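Local coordinates for protein serine-threonine phosphatase 2C (Toxoplasma gondii, PDB 2I44) that probably removes phosphate from phosphorylated serine and threonine residues of proteins as a metal-dependent phosphatase of the PP2C family, and binds calcium ions, at residues Y135-K147 with A151-G163. Residues are numbered along the deposited sequence; the frame is centred on the assembly and turned at random.
Sequences YASSTSVTAVLAK and AVGHLGDSRIAMG
Ser140 O comes obliquely to the His154 ring, 4.1 Å from His154 CG, and sits closer, 3.0 Å, to His154 CB, while Gly156 O and a water lie in plane at the ring's edge. Beyond the two segments, His179 stacks on this ring and His154 NE2 is hydrogen-bonded to Val177 O. His154 belongs to the antiparallel beta hairpin of strands 137-146 and 149-155, in one sheet of the PP2C beta sandwich; through 156-158 the chain crosses to strand 159-166 of the other sheet. Three hydrogen-bonded pairs, Ser140-Leu155, Thr142-Gly153 and Val144-Ala151, hold the hairpin, and Thr142 N to Gly153 O is nearly straight (2.8 Å, 176°). Between the sheets, Ile160 CG1 packs on Val141 CB at 3.7 Å, and Ile160 CD1 lies 3.6 Å from Thr142 O. The ring-edge water accepts from Ser158 N and may donate to Ser140 O; a second links Thr142 OG1 to Ala151 O. Near the calcium site, Asp157 OD1 meets Thr139 CG2 and Asp157 OD2 forms a salt bridge with Lys180. Thr139, at chi1 65°, sets OG1 between its backbone N and carbonyl carbon, where the hydroxyl is also hydrogen-bonded to N of calcium ligand Asp60; Thr139 OG1 and Ser158 OG are hydrogen-bonded at 2.6 Å.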
ATOM      1  N   TYR A 135       0.048 -18.370   7.240  1.00 17.80           N
ATOM      2  CA  TYR A 135      -0.924 -17.374   6.825  1.00 17.60           C
ATOM      3  C   TYR A 135      -0.508 -15.919   6.966  1.00 18.39           C
ATOM      4  O   TYR A 135      -1.268 -15.024   6.600  1.00 16.89           O
ATOM      5  CB  TYR A 135      -2.240 -17.622   7.571  1.00 19.00           C
ATOM      6  CG  TYR A 135      -2.890 -18.945   7.217  1.00 20.53           C
ATOM      7  CD1 TYR A 135      -3.653 -19.079   6.055  1.00 20.06           C
ATOM      8  CD2 TYR A 135      -2.710 -20.071   8.024  1.00 19.56           C
ATOM      9  CE1 TYR A 135      -4.225 -20.304   5.700  1.00 20.33           C
ATOM     10  CE2 TYR A 135      -3.275 -21.305   7.680  1.00 20.67           C
ATOM     11  CZ  TYR A 135      -4.032 -21.415   6.517  1.00 21.20           C
ATOM     12  OH  TYR A 135      -4.594 -22.622   6.170  1.00 19.56           O
ATOM     13  N   ALA A 136       0.683 -15.672   7.496  1.00 17.17           N
ATOM     14  CA  ALA A 136       1.147 -14.297   7.645  1.00 17.03           C
ATOM     15  C   ALA A 136       0.989 -13.599   6.295  1.00 14.46           C
ATOM     16  O   ALA A 136       1.543 -14.045   5.286  1.00 14.33           O
ATOM     17  CB  ALA A 136       2.610 -14.266   8.095  1.00 17.44           C
ATOM     18  N   SER A 137       0.219 -12.514   6.288  1.00 13.24           N
ATOM     19  CA  SER A 137      -0.049 -11.752   5.075  1.00 13.12           C
ATOM     20  C   SER A 137       0.040 -10.248   5.318  1.00 12.38           C
ATOM     21  O   SER A 137       0.200  -9.794   6.454  1.00 11.96           O
ATOM     22  CB  SER A 137      -1.458 -12.066   4.555  1.00 13.66           C
ATOM     23  OG  SER A 137      -1.660 -13.451   4.362  1.00 12.86           O
ATOM     24  N   SER A 138      -0.077  -9.478   4.238  1.00 10.84           N
ATOM     25  CA  SER A 138      -0.038  -8.027   4.331  1.00 11.73           C
ATOM     26  C   SER A 138      -0.622  -7.368   3.083  1.00 12.96           C
ATOM     27  O   SER A 138      -0.473  -7.869   1.959  1.00 14.42           O
ATOM     28  CB  SER A 138       1.408  -7.541   4.532  1.00 11.09           C
ATOM     29  OG  SER A 138       1.484  -6.122   4.615  1.00 10.97           O
ATOM     30  N   THR A 139      -1.312  -6.253   3.282  1.00 13.00           N
ATOM     31  CA  THR A 139      -1.845  -5.511   2.155  1.00 14.32           C
ATOM     32  C   THR A 139      -0.668  -4.650   1.729  1.00 16.61           C
ATOM     33  O   THR A 139       0.400  -4.667   2.356  1.00 17.37           O
ATOM     34  CB  THR A 139      -2.928  -4.519   2.555  1.00 13.96           C
ATOM     35  OG1 THR A 139      -2.329  -3.513   3.380  1.00 13.20           O
ATOM     36  CG2 THR A 139      -4.063  -5.199   3.302  1.00 13.82           C
ATOM     37  N   SER A 140      -0.878  -3.877   0.676  1.00 16.87           N
ATOM     38  CA  SER A 140       0.141  -2.976   0.195  1.00 16.87           C
ATOM     39  C   SER A 140      -0.415  -1.873  -0.693  1.00 15.29           C
ATOM     40  O   SER A 140      -1.289  -2.110  -1.523  1.00 16.05           O
ATOM     41  CB  SER A 140       1.214  -3.752  -0.578  1.00 16.78           C
ATOM     42  OG  SER A 140       2.099  -2.870  -1.249  1.00 13.55           O
ATOM     43  N   VAL A 141       0.069  -0.660  -0.459  1.00 13.96           N
ATOM     44  CA  VAL A 141      -0.252   0.494  -1.286  1.00 13.20           C
ATOM     45  C   VAL A 141       1.118   1.105  -1.473  1.00 13.81           C
ATOM     46  O   VAL A 141       1.790   1.436  -0.495  1.00 14.70           O
ATOM     47  CB  VAL A 141      -1.155   1.555  -0.605  1.00 13.61           C
ATOM     48  CG1 VAL A 141      -2.585   1.104  -0.626  1.00  8.29           C
ATOM     49  CG2 VAL A 141      -0.665   1.845   0.799  1.00 12.93           C
ATOM     50  N   THR A 142       1.553   1.217  -2.720  1.00 14.70           N
ATOM     51  CA  THR A 142       2.857   1.794  -2.999  1.00 13.24           C
ATOM     52  C   THR A 142       2.737   2.885  -4.046  1.00 14.23           C
ATOM     53  O   THR A 142       1.787   2.915  -4.820  1.00 14.62           O
ATOM     54  CB  THR A 142       3.854   0.729  -3.508  1.00 13.72           C
ATOM     55  OG1 THR A 142       3.340   0.119  -4.700  1.00 10.83           O
ATOM     56  CG2 THR A 142       4.104  -0.330  -2.441  1.00 12.17           C
ATOM     57  N   ALA A 143       3.704   3.791  -4.052  1.00 15.22           N
ATOM     58  CA  ALA A 143       3.727   4.884  -5.011  1.00 15.92           C
ATOM     59  C   ALA A 143       5.168   5.136  -5.417  1.00 16.60           C
ATOM     60  O   ALA A 143       6.042   5.296  -4.567  1.00 16.13           O
ATOM     61  CB  ALA A 143       3.130   6.150  -4.391  1.00 14.15           C
ATOM     62  N   VAL A 144       5.414   5.155  -6.719  1.00 16.76           N
ATOM     63  CA  VAL A 144       6.752   5.406  -7.218  1.00 16.22           C
ATOM     64  C   VAL A 144       6.742   6.747  -7.954  1.00 18.02           C
ATOM     65  O   VAL A 144       6.099   6.890  -8.993  1.00 16.55           O
ATOM     66  CB  VAL A 144       7.209   4.272  -8.165  1.00 16.04           C
ATOM     67  CG1 VAL A 144       8.577   4.599  -8.779  1.00 14.66           C
ATOM     68  CG2 VAL A 144       7.287   2.961  -7.389  1.00 16.57           C
ATOM     69  N   LEU A 145       7.421   7.735  -7.376  1.00 18.39           N
ATOM     70  CA  LEU A 145       7.520   9.057  -7.975  1.00 21.14           C
ATOM     71  C   LEU A 145       8.766   9.075  -8.855  1.00 22.90           C
ATOM     72  O   LEU A 145       9.853   8.728  -8.396  1.00 23.38           O
ATOM     73  CB  LEU A 145       7.649  10.131  -6.892  1.00 19.23           C
ATOM     74  CG  LEU A 145       7.976  11.541  -7.400  1.00 20.73           C
ATOM     75  CD1 LEU A 145       6.790  12.097  -8.171  1.00 21.20           C
ATOM     76  CD2 LEU A 145       8.316  12.451  -6.226  1.00 16.44           C
ATOM     77  N   ALA A 146       8.606   9.471 -10.114  1.00 24.13           N
ATOM     78  CA  ALA A 146       9.730   9.533 -11.044  1.00 23.84           C
ATOM     79  C   ALA A 146       9.438  10.522 -12.167  1.00 24.56           C
ATOM     80  O   ALA A 146       8.500  10.334 -12.948  1.00 24.51           O
ATOM     81  CB  ALA A 146      10.009   8.153 -11.628  1.00 21.58           C
ATOM     82  N   LYS A 147      10.247  11.577 -12.227  1.00 25.65           N
ATOM     83  CA  LYS A 147      10.134  12.623 -13.239  1.00 25.02           C
ATOM     84  C   LYS A 147       8.694  13.040 -13.544  1.00 25.32           C
ATOM     85  O   LYS A 147       8.229  12.922 -14.678  1.00 23.10           O
ATOM     86  CB  LYS A 147      10.821  12.175 -14.534  1.00 26.82           C
ATOM     87  CG  LYS A 147      11.095  13.310 -15.519  1.00 28.63           C
ATOM     88  CD  LYS A 147      11.635  12.793 -16.846  1.00 32.22           C
ATOM     89  CE  LYS A 147      11.905  13.940 -17.817  1.00 36.15           C
ATOM     90  NZ  LYS A 147      12.309  13.466 -19.175  1.00 39.59           N
ATOM     91  N   ALA A 151       3.628   6.155 -10.128  1.00 17.39           N
ATOM     92  CA  ALA A 151       3.144   4.829 -10.457  1.00 16.86           C
ATOM     93  C   ALA A 151       2.554   4.222  -9.192  1.00 16.48           C
ATOM     94  O   ALA A 151       3.289   3.804  -8.295  1.00 18.10           O
ATOM     95  CB  ALA A 151       4.295   3.967 -10.970  1.00 16.23           C
ATOM     96  N   VAL A 152       1.228   4.187  -9.122  1.00 14.56           N
ATOM     97  CA  VAL A 152       0.535   3.633  -7.971  1.00 14.09           C
ATOM     98  C   VAL A 152       0.273   2.138  -8.140  1.00 13.15           C
ATOM     99  O   VAL A 152      -0.198   1.684  -9.187  1.00 12.29           O
ATOM    100  CB  VAL A 152      -0.832   4.338  -7.734  1.00 15.22           C
ATOM    101  CG1 VAL A 152      -1.572   3.673  -6.590  1.00 16.99           C
ATOM    102  CG2 VAL A 152      -0.621   5.806  -7.420  1.00 14.55           C
ATOM    103  N   GLY A 153       0.585   1.379  -7.099  1.00 12.69           N
ATOM    104  CA  GLY A 153       0.347  -0.048  -7.124  1.00 11.70           C
ATOM    105  C   GLY A 153      -0.241  -0.448  -5.786  1.00 12.47           C
ATOM    106  O   GLY A 153      -0.012   0.236  -4.783  1.00 14.41           O
ATOM    107  N   HIS A 154      -1.020  -1.525  -5.756  1.00 12.95           N
ATOM    108  CA  HIS A 154      -1.578  -1.990  -4.495  1.00 14.33           C
ATOM    109  C   HIS A 154      -2.122  -3.405  -4.520  1.00 14.32           C
ATOM    110  O   HIS A 154      -2.426  -3.969  -5.571  1.00 14.96           O
ATOM    111  CB  HIS A 154      -2.674  -1.038  -3.976  1.00 14.05           C
ATOM    112  CG  HIS A 154      -4.061  -1.390  -4.422  1.00 13.84           C
ATOM    113  ND1 HIS A 154      -4.516  -1.155  -5.700  1.00 15.78           N
ATOM    114  CD2 HIS A 154      -5.103  -1.932  -3.745  1.00 15.68           C
ATOM    115  CE1 HIS A 154      -5.779  -1.530  -5.792  1.00 16.95           C
ATOM    116  NE2 HIS A 154      -6.160  -2.005  -4.620  1.00 15.99           N
ATOM    117  N   LEU A 155      -2.228  -3.964  -3.325  1.00 14.67           N
ATOM    118  CA  LEU A 155      -2.757  -5.296  -3.100  1.00 14.24           C
ATOM    119  C   LEU A 155      -3.516  -5.198  -1.787  1.00 14.00           C
ATOM    120  O   LEU A 155      -2.953  -4.778  -0.776  1.00 14.18           O
ATOM    121  CB  LEU A 155      -1.630  -6.321  -2.930  1.00 12.59           C
ATOM    122  CG  LEU A 155      -0.753  -6.722  -4.120  1.00 15.74           C
ATOM    123  CD1 LEU A 155       0.317  -7.692  -3.635  1.00 10.95           C
ATOM    124  CD2 LEU A 155      -1.600  -7.375  -5.210  1.00 10.08           C
ATOM    125  N   GLY A 156      -4.792  -5.559  -1.790  1.00 13.88           N
ATOM    126  CA  GLY A 156      -5.528  -5.525  -0.540  1.00 13.44           C
ATOM    127  C   GLY A 156      -6.489  -4.376  -0.335  1.00 12.99           C
ATOM    128  O   GLY A 156      -7.048  -3.854  -1.292  1.00 11.69           O
ATOM    129  N   ASP A 157      -6.673  -3.973   0.918  1.00 13.14           N
ATOM    130  CA  ASP A 157      -7.609  -2.905   1.210  1.00 10.98           C
ATOM    131  C   ASP A 157      -7.035  -1.669   1.874  1.00 11.08           C
ATOM    132  O   ASP A 157      -7.756  -0.943   2.548  1.00 11.74           O
ATOM    133  CB  ASP A 157      -8.783  -3.437   2.031  1.00 14.47           C
ATOM    134  CG  ASP A 157      -8.334  -4.157   3.274  1.00 16.68           C
ATOM    135  OD1 ASP A 157      -7.172  -3.966   3.689  1.00 17.33           O
ATOM    136  OD2 ASP A 157      -9.148  -4.899   3.841  1.00 20.89           O
ATOM    137  N   SER A 158      -5.736  -1.442   1.715  1.00 10.98           N
ATOM    138  CA  SER A 158      -5.132  -0.211   2.219  1.00 11.12           C
ATOM    139  C   SER A 158      -5.380   0.719   1.029  1.00 11.43           C
ATOM    140  O   SER A 158      -5.567   0.241  -0.096  1.00 11.89           O
ATOM    141  CB  SER A 158      -3.630  -0.373   2.459  1.00 12.91           C
ATOM    142  OG  SER A 158      -3.384  -1.141   3.619  1.00 10.20           O
ATOM    143  N   ARG A 159      -5.387   2.031   1.246  1.00 13.04           N
ATOM    144  CA  ARG A 159      -5.673   2.940   0.142  1.00 12.93           C
ATOM    145  C   ARG A 159      -4.792   4.173   0.034  1.00 12.81           C
ATOM    146  O   ARG A 159      -4.129   4.579   0.991  1.00 13.11           O
ATOM    147  CB  ARG A 159      -7.122   3.422   0.239  1.00 12.34           C
ATOM    148  CG  ARG A 159      -8.163   2.325   0.316  1.00 15.63           C
ATOM    149  CD  ARG A 159      -9.528   2.921   0.609  1.00 15.42           C
ATOM    150  NE  ARG A 159     -10.567   1.905   0.694  1.00 16.78           N
ATOM    151  CZ  ARG A 159     -11.857   2.179   0.873  1.00 19.52           C
ATOM    152  NH1 ARG A 159     -12.256   3.441   0.987  1.00 21.81           N
ATOM    153  NH2 ARG A 159     -12.753   1.202   0.930  1.00 17.81           N
ATOM    154  N   ILE A 160      -4.820   4.774  -1.149  1.00 12.78           N
ATOM    155  CA  ILE A 160      -4.090   6.006  -1.422  1.00 15.13           C
ATOM    156  C   ILE A 160      -5.114   7.061  -1.834  1.00 13.49           C
ATOM    157  O   ILE A 160      -5.890   6.841  -2.760  1.00 15.37           O
ATOM    158  CB  ILE A 160      -3.070   5.839  -2.576  1.00 15.22           C
ATOM    159  CG1 ILE A 160      -2.023   4.785  -2.203  1.00 16.04           C
ATOM    160  CG2 ILE A 160      -2.388   7.179  -2.865  1.00 13.01           C
ATOM    161  CD1 ILE A 160      -0.919   4.629  -3.241  1.00 15.55           C
ATOM    162  N   ALA A 161      -5.128   8.190  -1.136  1.00 13.65           N
ATOM    163  CA  ALA A 161      -6.055   9.273  -1.461  1.00 13.79           C
ATOM    164  C   ALA A 161      -5.260  10.405  -2.108  1.00 15.65           C
ATOM    165  O   ALA A 161      -4.067  10.580  -1.832  1.00 14.12           O
ATOM    166  CB  ALA A 161      -6.758   9.770  -0.207  1.00 15.02           C
HETATM  167  N   MSE A 162      -5.915  11.173  -2.969  1.00 16.61           N
HETATM  168  CA  MSE A 162      -5.230  12.252  -3.665  1.00 20.27           C
HETATM  169  C   MSE A 162      -6.023  13.553  -3.656  1.00 20.34           C
HETATM  170  O   MSE A 162      -7.215  13.572  -3.963  1.00 22.90           O
HETATM  171  CB  MSE A 162      -4.950  11.833  -5.112  1.00 22.39           C
HETATM  172  CG  MSE A 162      -4.036  12.781  -5.881  1.00 26.93           C
HETATM  173 SE   MSE A 162      -2.170  12.513  -5.454  1.00 38.15          SE
HETATM  174  CE  MSE A 162      -1.696  11.433  -6.998  1.00 24.58           C
ATOM    175  N   GLY A 163      -5.350  14.638  -3.295  1.00 20.33           N
ATOM    176  CA  GLY A 163      -5.991  15.938  -3.272  1.00 21.59           C
ATOM    177  C   GLY A 163      -5.473  16.771  -4.430  1.00 22.87           C
ATOM    178  O   GLY A 163      -4.271  17.017  -4.531  1.00 24.76           O
TER
HETATM  179  O   HOH W   1      -4.084  -2.361  -0.445  1.00  7.09           O
HETATM  180  O   HOH W   2       4.035   1.518  -6.863  1.00 14.51           O